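Local structure of N-acetyltransferase family protein (Bacillus anthracis, 3LNB) at residues N34-L43 with V87-R95; K131-V139 with I234-P245. The protein catalyses, as an arylamine N-acetyltransferase, the transfer of an acetyl group from acetyl-coenzyme A to arylamines, and inactivates the antibacterial drug sulfamethoxazole. The protein carries 1 engineered substitution. All blocks are in the same frame, centred on the assembly; numbering follows the deposited sequence.

Contact 1: residues N34-L43 with V87-R95; sequences NLQKEFFKRL and VEKLLIQKR. With FMT (formic acid), chain D.
Leu-91 enters the surface of helix 34-42 as a knob into a hole formed by Leu-35, Glu-38, Phe-39 and Arg-42, and its two methyls divide the hole between them. CD1 presses on the backbone, 3.6 Å from Phe-39 N, and on the CB of Glu-38; CD2 lies against the aliphatic stem of Arg-42, 3.7 Å from its CB. One turn earlier Val-87 extends the apolar seam, its CG2 3.6 Å from Leu-35 CG.

The polar grip belongs to Arg-42. Its chain bends at chi2 (77°) after an extended start, which carries the guanidinium beyond Leu-91 to the C-terminal end of helix 83-92. There NE donates to Leu-90 O at 2.8 Å, nearly head-on to the carbonyl, while NH1 reaches Arg-95 O at 3.1 Å. Both acceptors lie in the guanidinium plane, and Lys-94 CA sits over one face, so the group is fixed in rotation as well as in place. Leu-90 O, in the last turn of the helix, and Arg-95 O, just past it, probably make a favourable site for the cation.

Toward solvent the packing thins. Glu-38 only brings OE1 to within 3.8 Å of Ile-92 CG1, passing it at a slant, the Lys-94 chain leads outward, and a water accepts from Arg-42 NH1.

The two helices run roughly parallel, their segment axes 31° apart and 9.5 Å at closest approach. On the buried side, helix 99-112 receives Leu-35 and stacks Phe-109 on Phe-39, and helix 55-65 packs against Phe-39 and Leu-43, making this a join within the N-terminal helical bundle of the NAT fold.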
loop_
_atom_site.group_PDB
_atom_site.type_symbol
_atom_site.label_atom_id
_atom_site.label_comp_id
_atom_site.label_asym_id
_atom_site.label_seq_id
_atom_site.Cartn_x
_atom_site.Cartn_y
_atom_site.Cartn_z
ATOM N N ASN A 34 7.422 13.801 16.139
ATOM C CA ASN A 34 8.459 13.809 15.121
ATOM C C ASN A 34 7.921 13.134 13.866
ATOM O O ASN A 34 8.105 13.633 12.753
ATOM C CB ASN A 34 9.705 13.062 15.607
ATOM C CG ASN A 34 10.815 13.056 14.575
ATOM O OD1 ASN A 34 10.767 12.309 13.587
ATOM N ND2 ASN A 34 11.816 13.904 14.783
ATOM N N LEU A 35 7.250 12.001 14.054
ATOM C CA LEU A 35 6.676 11.258 12.939
ATOM C C LEU A 35 5.708 12.144 12.151
ATOM O O LEU A 35 5.768 12.190 10.926
ATOM C CB LEU A 35 5.944 10.008 13.446
ATOM C CG LEU A 35 5.424 9.002 12.402
ATOM C CD1 LEU A 35 4.953 7.740 13.108
ATOM C CD2 LEU A 35 4.284 9.596 11.597
ATOM N N GLN A 36 4.810 12.833 12.851
ATOM C CA GLN A 36 3.849 13.707 12.188
ATOM C C GLN A 36 4.557 14.778 11.368
ATOM O O GLN A 36 4.195 15.037 10.221
ATOM C CB GLN A 36 2.930 14.381 13.212
ATOM C CG GLN A 36 1.839 13.478 13.781
ATOM C CD GLN A 36 0.897 14.223 14.718
ATOM O OE1 GLN A 36 1.322 14.785 15.723
ATOM N NE2 GLN A 36 -0.390 14.229 14.384
ATOM N N LYS A 37 5.566 15.403 11.966
ATOM C CA LYS A 37 6.328 16.443 11.293
ATOM C C LYS A 37 6.985 15.897 10.034
ATOM O O LYS A 37 6.893 16.504 8.974
ATOM C CB LYS A 37 7.399 17.008 12.229
ATOM C CG LYS A 37 6.845 17.652 13.496
ATOM C CD LYS A 37 7.983 18.167 14.373
ATOM C CE LYS A 37 7.479 18.662 15.717
ATOM N NZ LYS A 37 8.622 19.072 16.585
ATOM N N GLU A 38 7.647 14.746 10.154
ATOM C CA GLU A 38 8.315 14.141 9.004
ATOM C C GLU A 38 7.305 13.668 7.973
ATOM O O GLU A 38 7.549 13.739 6.765
ATOM C CB GLU A 38 9.173 12.949 9.434
ATOM C CG GLU A 38 10.386 13.288 10.293
ATOM C CD GLU A 38 11.378 14.205 9.590
ATOM O OE1 GLU A 38 11.643 14.007 8.387
ATOM O OE2 GLU A 38 11.905 15.121 10.251
ATOM N N PHE A 39 6.172 13.168 8.453
ATOM C CA PHE A 39 5.135 12.671 7.561
ATOM C C PHE A 39 4.651 13.805 6.657
ATOM O O PHE A 39 4.633 13.666 5.436
ATOM C CB PHE A 39 3.962 12.109 8.372
ATOM C CG PHE A 39 3.045 11.230 7.576
ATOM C CD1 PHE A 39 3.372 9.900 7.342
ATOM C CD2 PHE A 39 1.868 11.737 7.037
ATOM C CE1 PHE A 39 2.540 9.085 6.581
ATOM C CE2 PHE A 39 1.030 10.933 6.277
ATOM C CZ PHE A 39 1.363 9.605 6.047
ATOM N N PHE A 40 4.266 14.924 7.275
ATOM C CA PHE A 40 3.784 16.100 6.549
ATOM C C PHE A 40 4.791 16.576 5.502
ATOM O O PHE A 40 4.420 16.908 4.377
ATOM C CB PHE A 40 3.502 17.244 7.530
ATOM C CG PHE A 40 2.254 17.059 8.344
ATOM C CD1 PHE A 40 2.286 17.206 9.726
ATOM C CD2 PHE A 40 1.042 16.760 7.731
ATOM C CE1 PHE A 40 1.133 17.060 10.488
ATOM C CE2 PHE A 40 -0.120 16.613 8.485
ATOM C CZ PHE A 40 -0.072 16.763 9.868
ATOM N N LYS A 41 6.063 16.608 5.887
ATOM C CA LYS A 41 7.133 17.044 4.991
ATOM C C LYS A 41 7.259 16.131 3.771
ATOM O O LYS A 41 7.276 16.599 2.629
ATOM C CB LYS A 41 8.464 17.070 5.748
ATOM C CG LYS A 41 9.668 17.429 4.886
ATOM C CD LYS A 41 10.974 17.309 5.664
ATOM C CE LYS A 41 12.177 17.669 4.792
ATOM N NZ LYS A 41 13.457 17.541 5.545
ATOM N N ARG A 42 7.343 14.827 4.013
ATOM C CA ARG A 42 7.480 13.862 2.929
ATOM C C ARG A 42 6.317 13.921 1.946
ATOM O O ARG A 42 6.524 13.918 0.735
ATOM C CB ARG A 42 7.581 12.444 3.493
ATOM C CG ARG A 42 7.702 11.332 2.449
ATOM C CD ARG A 42 9.105 11.235 1.853
ATOM N NE ARG A 42 9.308 9.946 1.192
ATOM C CZ ARG A 42 9.417 9.775 -0.126
ATOM N NH1 ARG A 42 9.597 8.557 -0.622
ATOM N NH2 ARG A 42 9.360 10.814 -0.947
ATOM N N LEU A 43 5.096 13.967 2.473
ATOM C CA LEU A 43 3.912 13.992 1.620
ATOM C C LEU A 43 3.524 15.387 1.150
ATOM O O LEU A 43 2.458 15.578 0.564
ATOM C CB LEU A 43 2.730 13.318 2.327
ATOM C CG LEU A 43 2.850 11.802 2.561
ATOM C CD1 LEU A 43 2.972 11.091 1.224
ATOM C CD2 LEU A 43 4.074 11.486 3.429
ATOM N N VAL A 87 9.834 5.531 9.924
ATOM C CA VAL A 87 10.102 6.955 9.730
ATOM C C VAL A 87 11.461 7.126 9.044
ATOM O O VAL A 87 11.608 7.927 8.122
ATOM C CB VAL A 87 10.114 7.724 11.081
ATOM C CG1 VAL A 87 10.584 9.165 10.862
ATOM C CG2 VAL A 87 8.716 7.713 11.707
ATOM N N GLU A 88 12.452 6.358 9.488
ATOM C CA GLU A 88 13.792 6.447 8.910
ATOM C C GLU A 88 13.814 6.071 7.432
ATOM O O GLU A 88 14.344 6.805 6.602
ATOM C CB GLU A 88 14.757 5.536 9.658
ATOM C CG GLU A 88 16.216 5.753 9.274
ATOM C CD GLU A 88 16.662 7.178 9.548
ATOM O OE1 GLU A 88 16.302 7.707 10.624
ATOM O OE2 GLU A 88 17.372 7.767 8.701
ATOM N N LYS A 89 13.229 4.924 7.104
ATOM C CA LYS A 89 13.228 4.457 5.725
ATOM C C LYS A 89 12.326 5.228 4.763
ATOM O O LYS A 89 12.820 5.836 3.815
ATOM C CB LYS A 89 12.865 2.967 5.665
ATOM C CG LYS A 89 12.874 2.384 4.259
ATOM C CD LYS A 89 12.443 0.922 4.242
ATOM C CE LYS A 89 12.327 0.414 2.798
ATOM N NZ LYS A 89 11.771 -0.962 2.699
ATOM N N LEU A 90 11.018 5.206 5.010
ATOM C CA LEU A 90 10.065 5.861 4.119
ATOM C C LEU A 90 9.984 7.377 4.129
ATOM O O LEU A 90 9.597 7.979 3.126
ATOM C CB LEU A 90 8.658 5.310 4.341
ATOM C CG LEU A 90 8.363 3.920 3.786
ATOM C CD1 LEU A 90 9.110 2.885 4.588
ATOM C CD2 LEU A 90 6.868 3.661 3.843
ATOM N N LEU A 91 10.321 8.004 5.247
ATOM C CA LEU A 91 10.242 9.451 5.292
ATOM C C LEU A 91 11.601 10.120 5.131
ATOM O O LEU A 91 11.829 10.839 4.162
ATOM C CB LEU A 91 9.574 9.905 6.595
ATOM C CG LEU A 91 8.197 9.281 6.852
ATOM C CD1 LEU A 91 7.578 9.876 8.107
ATOM C CD2 LEU A 91 7.290 9.512 5.654
ATOM N N ILE A 92 12.507 9.867 6.070
ATOM C CA ILE A 92 13.833 10.475 6.030
ATOM C C ILE A 92 14.707 10.093 4.832
ATOM O O ILE A 92 15.250 10.969 4.157
ATOM C CB ILE A 92 14.585 10.183 7.341
ATOM C CG1 ILE A 92 13.842 10.850 8.503
ATOM C CG2 ILE A 92 16.029 10.681 7.260
ATOM C CD1 ILE A 92 14.337 10.423 9.861
ATOM N N GLN A 93 14.843 8.800 4.554
ATOM C CA GLN A 93 15.679 8.366 3.440
ATOM C C GLN A 93 14.900 8.379 2.126
ATOM O O GLN A 93 15.378 7.899 1.096
ATOM C CB GLN A 93 16.247 6.971 3.728
ATOM C CG GLN A 93 17.016 6.907 5.054
ATOM C CD GLN A 93 17.477 5.502 5.420
ATOM O OE1 GLN A 93 16.739 4.535 5.255
ATOM N NE2 GLN A 93 18.697 5.390 5.943
ATOM N N LYS A 94 13.697 8.941 2.177
ATOM C CA LYS A 94 12.828 9.048 1.008
ATOM C C LYS A 94 12.739 7.772 0.166
ATOM O O LYS A 94 12.923 7.806 -1.053
ATOM C CB LYS A 94 13.272 10.221 0.123
ATOM C CG LYS A 94 13.210 11.586 0.808
ATOM C CD LYS A 94 13.716 12.688 -0.133
ATOM C CE LYS A 94 14.332 13.853 0.636
ATOM N NZ LYS A 94 14.961 14.867 -0.284
ATOM N N ARG A 95 12.460 6.650 0.827
ATOM C CA ARG A 95 12.303 5.365 0.152
ATOM C C ARG A 95 10.809 5.030 0.131
ATOM O O ARG A 95 9.974 5.797 0.626
ATOM C CB ARG A 95 13.051 4.249 0.903
ATOM C CG ARG A 95 14.587 4.306 0.849
ATOM C CD ARG A 95 15.134 3.775 -0.477
ATOM N NE ARG A 95 14.611 2.441 -0.787
ATOM C CZ ARG A 95 14.986 1.317 -0.187
ATOM N NH1 ARG A 95 15.912 1.333 0.767
ATOM N NH2 ARG A 95 14.414 0.169 -0.526
HETATM C C FMT D . -3.808 15.751 14.759
HETATM O O1 FMT D . -2.618 15.992 14.808
HETATM O O2 FMT D . -4.455 15.762 13.580
HETATM O O HOH W 1 10.641 7.927 -3.377
#

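Contact 2: residues K131-V139 with I234-P245. With COA (coenzyme A), chain B.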
loop_
_atom_site.group_PDB
_atom_site.type_symbol
_atom_site.label_atom_id
_atom_site.label_comp_id
_atom_site.label_asym_id
_atom_site.label_seq_id
_atom_site.Cartn_x
_atom_site.Cartn_y
_atom_site.Cartn_z
ATOM N N LYS A 131 -5.934 -18.016 -7.887
ATOM C CA LYS A 131 -5.555 -18.633 -6.621
ATOM C C LYS A 131 -5.229 -17.569 -5.596
ATOM O O LYS A 131 -5.002 -16.416 -5.943
ATOM C CB LYS A 131 -4.339 -19.537 -6.805
ATOM C CG LYS A 131 -3.105 -18.809 -7.293
ATOM C CD LYS A 131 -1.938 -19.776 -7.462
ATOM C CE LYS A 131 -0.705 -19.054 -7.998
ATOM N NZ LYS A 131 -0.299 -17.940 -7.089
ATOM N N TRP A 132 -5.215 -17.957 -4.329
ATOM C CA TRP A 132 -4.892 -17.012 -3.279
ATOM C C TRP A 132 -3.378 -16.906 -3.146
ATOM O O TRP A 132 -2.663 -17.900 -3.277
ATOM C CB TRP A 132 -5.480 -17.458 -1.937
ATOM C CG TRP A 132 -6.973 -17.486 -1.890
ATOM C CD1 TRP A 132 -7.781 -18.581 -2.032
ATOM C CD2 TRP A 132 -7.842 -16.373 -1.667
ATOM N NE1 TRP A 132 -9.100 -18.218 -1.905
ATOM C CE2 TRP A 132 -9.167 -16.868 -1.681
ATOM C CE3 TRP A 132 -7.630 -15.001 -1.455
ATOM C CZ2 TRP A 132 -10.279 -16.041 -1.492
ATOM C CZ3 TRP A 132 -8.736 -14.176 -1.267
ATOM C CH2 TRP A 132 -10.044 -14.702 -1.286
ATOM N N LYS A 133 -2.890 -15.690 -2.928
ATOM C CA LYS A 133 -1.466 -15.487 -2.712
ATOM C C LYS A 133 -1.274 -16.009 -1.286
ATOM O O LYS A 133 -2.251 -16.362 -0.623
ATOM C CB LYS A 133 -1.109 -14.000 -2.795
ATOM C CG LYS A 133 -1.211 -13.376 -4.189
ATOM C CD LYS A 133 -0.159 -13.933 -5.159
ATOM C CE LYS A 133 -0.092 -13.088 -6.437
ATOM N NZ LYS A 133 0.804 -13.681 -7.475
ATOM N N PRO A 134 -0.027 -16.062 -0.789
ATOM C CA PRO A 134 0.202 -16.561 0.572
ATOM C C PRO A 134 -0.682 -15.946 1.658
ATOM O O PRO A 134 -0.980 -14.751 1.629
ATOM C CB PRO A 134 1.685 -16.264 0.801
ATOM C CG PRO A 134 2.262 -16.414 -0.575
ATOM C CD PRO A 134 1.247 -15.672 -1.420
ATOM N N ASP A 135 -1.088 -16.782 2.611
ATOM C CA ASP A 135 -1.923 -16.366 3.738
ATOM C C ASP A 135 -1.358 -15.127 4.436
ATOM O O ASP A 135 -0.174 -15.077 4.776
ATOM C CB ASP A 135 -2.035 -17.493 4.779
ATOM C CG ASP A 135 -2.968 -18.624 4.349
ATOM O OD1 ASP A 135 -3.616 -18.521 3.289
ATOM O OD2 ASP A 135 -3.053 -19.626 5.095
ATOM N N ASP A 136 -2.219 -14.138 4.654
ATOM C CA ASP A 136 -1.840 -12.898 5.329
ATOM C C ASP A 136 -0.663 -12.163 4.711
ATOM O O ASP A 136 0.210 -11.684 5.432
ATOM C CB ASP A 136 -1.520 -13.169 6.799
ATOM C CG ASP A 136 -2.641 -13.879 7.514
ATOM O OD1 ASP A 136 -3.799 -13.709 7.095
ATOM O OD2 ASP A 136 -2.361 -14.592 8.501
ATOM N N GLY A 137 -0.639 -12.076 3.384
ATOM C CA GLY A 137 0.441 -11.383 2.703
ATOM C C GLY A 137 0.109 -9.922 2.428
ATOM O O GLY A 137 0.692 -9.293 1.543
ATOM N N HIS A 138 -0.845 -9.383 3.178
ATOM C CA HIS A 138 -1.239 -7.988 3.033
ATOM C C HIS A 138 -1.618 -7.479 4.411
ATOM O O HIS A 138 -2.074 -8.248 5.254
ATOM C CB HIS A 138 -2.428 -7.848 2.071
ATOM C CG HIS A 138 -2.804 -6.425 1.776
ATOM N ND1 HIS A 138 -1.888 -5.394 1.791
ATOM C CD2 HIS A 138 -3.984 -5.873 1.401
ATOM C CE1 HIS A 138 -2.486 -4.268 1.437
ATOM N NE2 HIS A 138 -3.758 -4.532 1.194
ATOM N N VAL A 139 -1.398 -6.190 4.635
ATOM C CA VAL A 139 -1.714 -5.550 5.903
ATOM C C VAL A 139 -2.481 -4.276 5.591
ATOM O O VAL A 139 -2.039 -3.466 4.775
ATOM C CB VAL A 139 -0.431 -5.181 6.689
ATOM C CG1 VAL A 139 -0.792 -4.344 7.907
ATOM C CG2 VAL A 139 0.317 -6.449 7.108
ATOM N N ILE A 234 4.754 -11.385 9.027
ATOM C CA ILE A 234 4.247 -11.225 7.673
ATOM C C ILE A 234 5.402 -10.836 6.752
ATOM O O ILE A 234 5.512 -11.339 5.635
ATOM C CB ILE A 234 3.138 -10.140 7.609
ATOM C CG1 ILE A 234 1.899 -10.613 8.378
ATOM C CG2 ILE A 234 2.766 -9.850 6.158
ATOM C CD1 ILE A 234 0.750 -9.599 8.420
ATOM N N GLN A 235 6.272 -9.948 7.223
ATOM C CA GLN A 235 7.397 -9.532 6.403
ATOM C C GLN A 235 8.289 -10.727 6.093
ATOM O O GLN A 235 8.697 -10.930 4.951
ATOM C CB GLN A 235 8.228 -8.454 7.104
ATOM C CG GLN A 235 9.365 -7.939 6.246
ATOM C CD GLN A 235 10.131 -6.792 6.886
ATOM O OE1 GLN A 235 10.389 -5.777 6.241
ATOM N NE2 GLN A 235 10.508 -6.953 8.153
ATOM N N LYS A 236 8.582 -11.525 7.112
ATOM C CA LYS A 236 9.438 -12.685 6.913
ATOM C C LYS A 236 8.858 -13.677 5.905
ATOM O O LYS A 236 9.596 -14.240 5.095
ATOM C CB LYS A 236 9.714 -13.373 8.253
ATOM C CG LYS A 236 10.573 -14.632 8.141
ATOM C CD LYS A 236 11.830 -14.431 7.277
ATOM C CE LYS A 236 12.869 -13.543 7.940
ATOM N NZ LYS A 236 14.163 -13.572 7.167
ATOM N N VAL A 237 7.546 -13.893 5.946
ATOM C CA VAL A 237 6.896 -14.814 5.015
ATOM C C VAL A 237 6.991 -14.302 3.576
ATOM O O VAL A 237 7.097 -15.080 2.632
ATOM C CB VAL A 237 5.397 -15.009 5.358
ATOM C CG1 VAL A 237 4.736 -15.908 4.316
ATOM C CG2 VAL A 237 5.251 -15.618 6.739
ATOM N N ILE A 238 6.945 -12.985 3.415
ATOM C CA ILE A 238 7.034 -12.376 2.099
ATOM C C ILE A 238 8.477 -12.435 1.593
ATOM O O ILE A 238 8.735 -12.495 0.385
ATOM C CB ILE A 238 6.523 -10.927 2.163
ATOM C CG1 ILE A 238 4.993 -10.946 2.290
ATOM C CG2 ILE A 238 6.986 -10.142 0.953
ATOM C CD1 ILE A 238 4.363 -9.574 2.374
ATOM N N VAL A 239 9.412 -12.429 2.534
ATOM C CA VAL A 239 10.827 -12.511 2.217
ATOM C C VAL A 239 11.249 -13.945 1.880
ATOM O O VAL A 239 12.113 -14.149 1.029
ATOM C CB VAL A 239 11.701 -12.038 3.407
ATOM C CG1 VAL A 239 13.179 -12.283 3.098
ATOM C CG2 VAL A 239 11.462 -10.571 3.683
ATOM N N GLU A 240 10.629 -14.938 2.518
ATOM C CA GLU A 240 11.024 -16.333 2.290
ATOM C C GLU A 240 10.048 -17.333 1.649
ATOM O O GLU A 240 10.484 -18.371 1.146
ATOM C CB GLU A 240 11.517 -16.925 3.612
ATOM C CG GLU A 240 10.384 -17.348 4.550
ATOM C CD GLU A 240 10.896 -17.809 5.900
ATOM O OE1 GLU A 240 11.897 -18.556 5.927
ATOM O OE2 GLU A 240 10.297 -17.433 6.934
ATOM N N HIS A 241 8.748 -17.058 1.648
ATOM C CA HIS A 241 7.797 -18.018 1.069
ATOM C C HIS A 241 8.116 -18.303 -0.402
ATOM O O HIS A 241 8.366 -17.384 -1.180
ATOM C CB HIS A 241 6.360 -17.500 1.199
ATOM C CG HIS A 241 5.306 -18.549 0.996
ATOM N ND1 HIS A 241 5.098 -19.178 -0.214
ATOM C CD2 HIS A 241 4.384 -19.060 1.849
ATOM C CE1 HIS A 241 4.089 -20.028 -0.100
ATOM N NE2 HIS A 241 3.638 -19.975 1.143
ATOM N N LYS A 242 8.115 -19.582 -0.770
ATOM C CA LYS A 242 8.409 -19.988 -2.148
ATOM C C LYS A 242 7.420 -19.390 -3.139
ATOM O O LYS A 242 7.763 -19.159 -4.297
ATOM C CB LYS A 242 8.380 -21.514 -2.269
ATOM C CG LYS A 242 9.421 -22.215 -1.413
ATOM C CD LYS A 242 10.825 -21.988 -1.953
ATOM C CE LYS A 242 11.015 -22.674 -3.305
ATOM N NZ LYS A 242 10.960 -24.168 -3.179
ATOM N N GLU A 243 6.189 -19.156 -2.695
ATOM C CA GLU A 243 5.196 -18.568 -3.581
ATOM C C GLU A 243 5.040 -17.079 -3.322
ATOM O O GLU A 243 4.134 -16.443 -3.865
ATOM C CB GLU A 243 3.828 -19.248 -3.439
ATOM C CG GLU A 243 3.701 -20.601 -4.131
ATOM C CD GLU A 243 2.239 -21.023 -4.315
ATOM O OE1 GLU A 243 1.591 -20.568 -5.286
ATOM O OE2 GLU A 243 1.733 -21.803 -3.478
ATOM N N SER A 244 5.907 -16.516 -2.488
ATOM C CA SER A 244 5.823 -15.083 -2.231
ATOM C C SER A 244 6.062 -14.376 -3.550
ATOM O O SER A 244 7.032 -14.655 -4.248
ATOM C CB SER A 244 6.883 -14.630 -1.238
ATOM O OG SER A 244 7.053 -13.222 -1.334
ATOM N N PRO A 245 5.179 -13.443 -3.911
ATOM C CA PRO A 245 5.308 -12.701 -5.162
ATOM C C PRO A 245 6.453 -11.688 -5.102
ATOM O O PRO A 245 6.972 -11.260 -6.130
ATOM C CB PRO A 245 3.961 -11.978 -5.279
ATOM C CG PRO A 245 3.041 -12.747 -4.374
ATOM C CD PRO A 245 3.925 -13.098 -3.221
HETATM N N1A COA B . 5.907 -8.709 -7.198
HETATM C C2A COA B . 6.884 -8.501 -8.062
HETATM N N3A COA B . 6.642 -8.186 -9.323
HETATM C C4A COA B . 5.383 -8.068 -9.763
HETATM C C5A COA B . 4.329 -8.283 -8.886
HETATM C C6A COA B . 4.622 -8.610 -7.567
HETATM N N6A COA B . 3.645 -8.807 -6.686
HETATM N N7A COA B . 3.201 -8.091 -9.561
HETATM C C8A COA B . 3.527 -7.765 -10.810
HETATM N N9A COA B . 4.853 -7.744 -10.938
HETATM C C1B COA B . 5.597 -7.319 -12.147
HETATM C C2B COA B . 5.267 -8.146 -13.388
HETATM O O2B COA B . 6.005 -9.372 -13.368
HETATM C C3B COA B . 5.792 -7.221 -14.485
HETATM O O3B COA B . 7.168 -7.494 -14.763
HETATM P P3B COA B . 7.711 -7.296 -16.266
HETATM O O7A COA B . 7.248 -6.027 -16.869
HETATM O O8A COA B . 9.315 -7.394 -16.186
HETATM O O9A COA B . 7.198 -8.588 -17.077
HETATM C C4B COA B . 5.638 -5.824 -13.877
HETATM O O4B COA B . 5.147 -6.013 -12.539
HETATM C C5B COA B . 4.621 -4.988 -14.653
HETATM O O5B COA B . 3.336 -5.611 -14.597
HETATM P P1A COA B . 2.142 -5.048 -15.513
HETATM O O1A COA B . 0.813 -5.821 -15.037
HETATM O O2A COA B . 2.420 -5.241 -16.953
HETATM O O3A COA B . 1.989 -3.490 -15.136
HETATM P P2A COA B . 1.219 -2.943 -13.832
HETATM O O4A COA B . -0.300 -2.694 -14.300
HETATM O O5A COA B . 1.857 -1.701 -13.339
HETATM O O6A COA B . 1.171 -4.121 -12.736
HETATM C CBP COA B . 1.571 -3.855 -10.323
HETATM C CCP COA B . 2.149 -4.218 -11.695
HETATM C CDP COA B . 1.248 -2.360 -10.282
HETATM C CEP COA B . 2.606 -4.182 -9.244
HETATM C CAP COA B . 0.304 -4.674 -10.065
HETATM O OAP COA B . 0.611 -6.067 -10.162
HETATM C C9P COA B . -0.267 -4.398 -8.672
HETATM O O9P COA B . -0.828 -3.334 -8.415
HETATM N N8P COA B . -0.111 -5.396 -7.804
HETATM C C7P COA B . -0.606 -5.344 -6.421
HETATM C C6P COA B . 0.434 -5.930 -5.462
HETATM C C5P COA B . -0.192 -6.266 -4.106
HETATM O O5P COA B . -0.933 -7.239 -3.985
HETATM N N4P COA B . 0.134 -5.460 -3.098
HETATM C C3P COA B . -0.402 -5.664 -1.745
HETATM C C2P COA B . 0.356 -6.776 -1.015
HETATM S S1P COA B . 2.075 -6.337 -0.566
#
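Pro-134 points CG at the face of the His-241 imidazole, a CH-pi contact with CG 3.9 Å from the ring centroid and 6° off the normal. The imidazole is held for this by its own turn: Glu-243 N donates to His-241 ND1 at 2.7 Å, in the ring plane, which sets the tilt of the face offered to the proline. The neighbouring corner of the Pro-134 ring, CD, meets Pro-245 CD at 4.1 Å. Pro-245 CG in turn lies 3.5 Å from Lys-133 CD; the lysine bends at chi2 (-67°), and its amine goes on to a salt bridge with Asp-126. A long salt bridge from Lys-131 NZ to Glu-243 OE1 adds a loose polar link at the edge of the contact.

At the type II turn of residues 134-137 and just after it, the isoleucines of the helix meet backbone carbonyls and Val-139. Ile-234 turns CG2 toward Asp-136 O, while CD1, at the end of an extended chain, crosses Val-139 obliquely and touches its CG2 at a tight 3.4 Å. Ile-238 rests its CD1 against Gly-137 O.

Coenzyme A borders this join. Pro-245 O approaches adenine N1A, Pro-245 CB lies 3.5 Å from N6A of coenzyme A, and the His-138 ring has the pantetheine C3P over one face. His-138, hydrogen-bonded to Asp-153 and touching Cys-99, is probably the histidine of the Cys-His-Asp triad known in this family. The contact thus joins the end of helix 228-240 and the loop after it to strand 131-145, which pairs with strand 116-126 in the large antiparallel sheet, while Tyr-100 of helix 99-112 packs on both Val-139 and Ile-238.

In the fold
From the N terminus, helix 34-42 comes first, and contact 1 closes a loop of 43 residues, nearly half of it helix, when helix 83-92 returns to it. The chain then passes through helix 99-112 into the large antiparallel sheet, where contact 2 opens at strand 131-145; it closes 94 residues later, after much of that sheet, at the end of helix 228-240. The loops follow in series, neither nesting nor crossing. Contact 1 unites the helical N-terminal part, contact 2 the sheet and a later helix beside coenzyme A. Their centres lie 26 Å apart and the two contacts do not touch, yet helix 99-112 packs against both, bridging bundle and sheet.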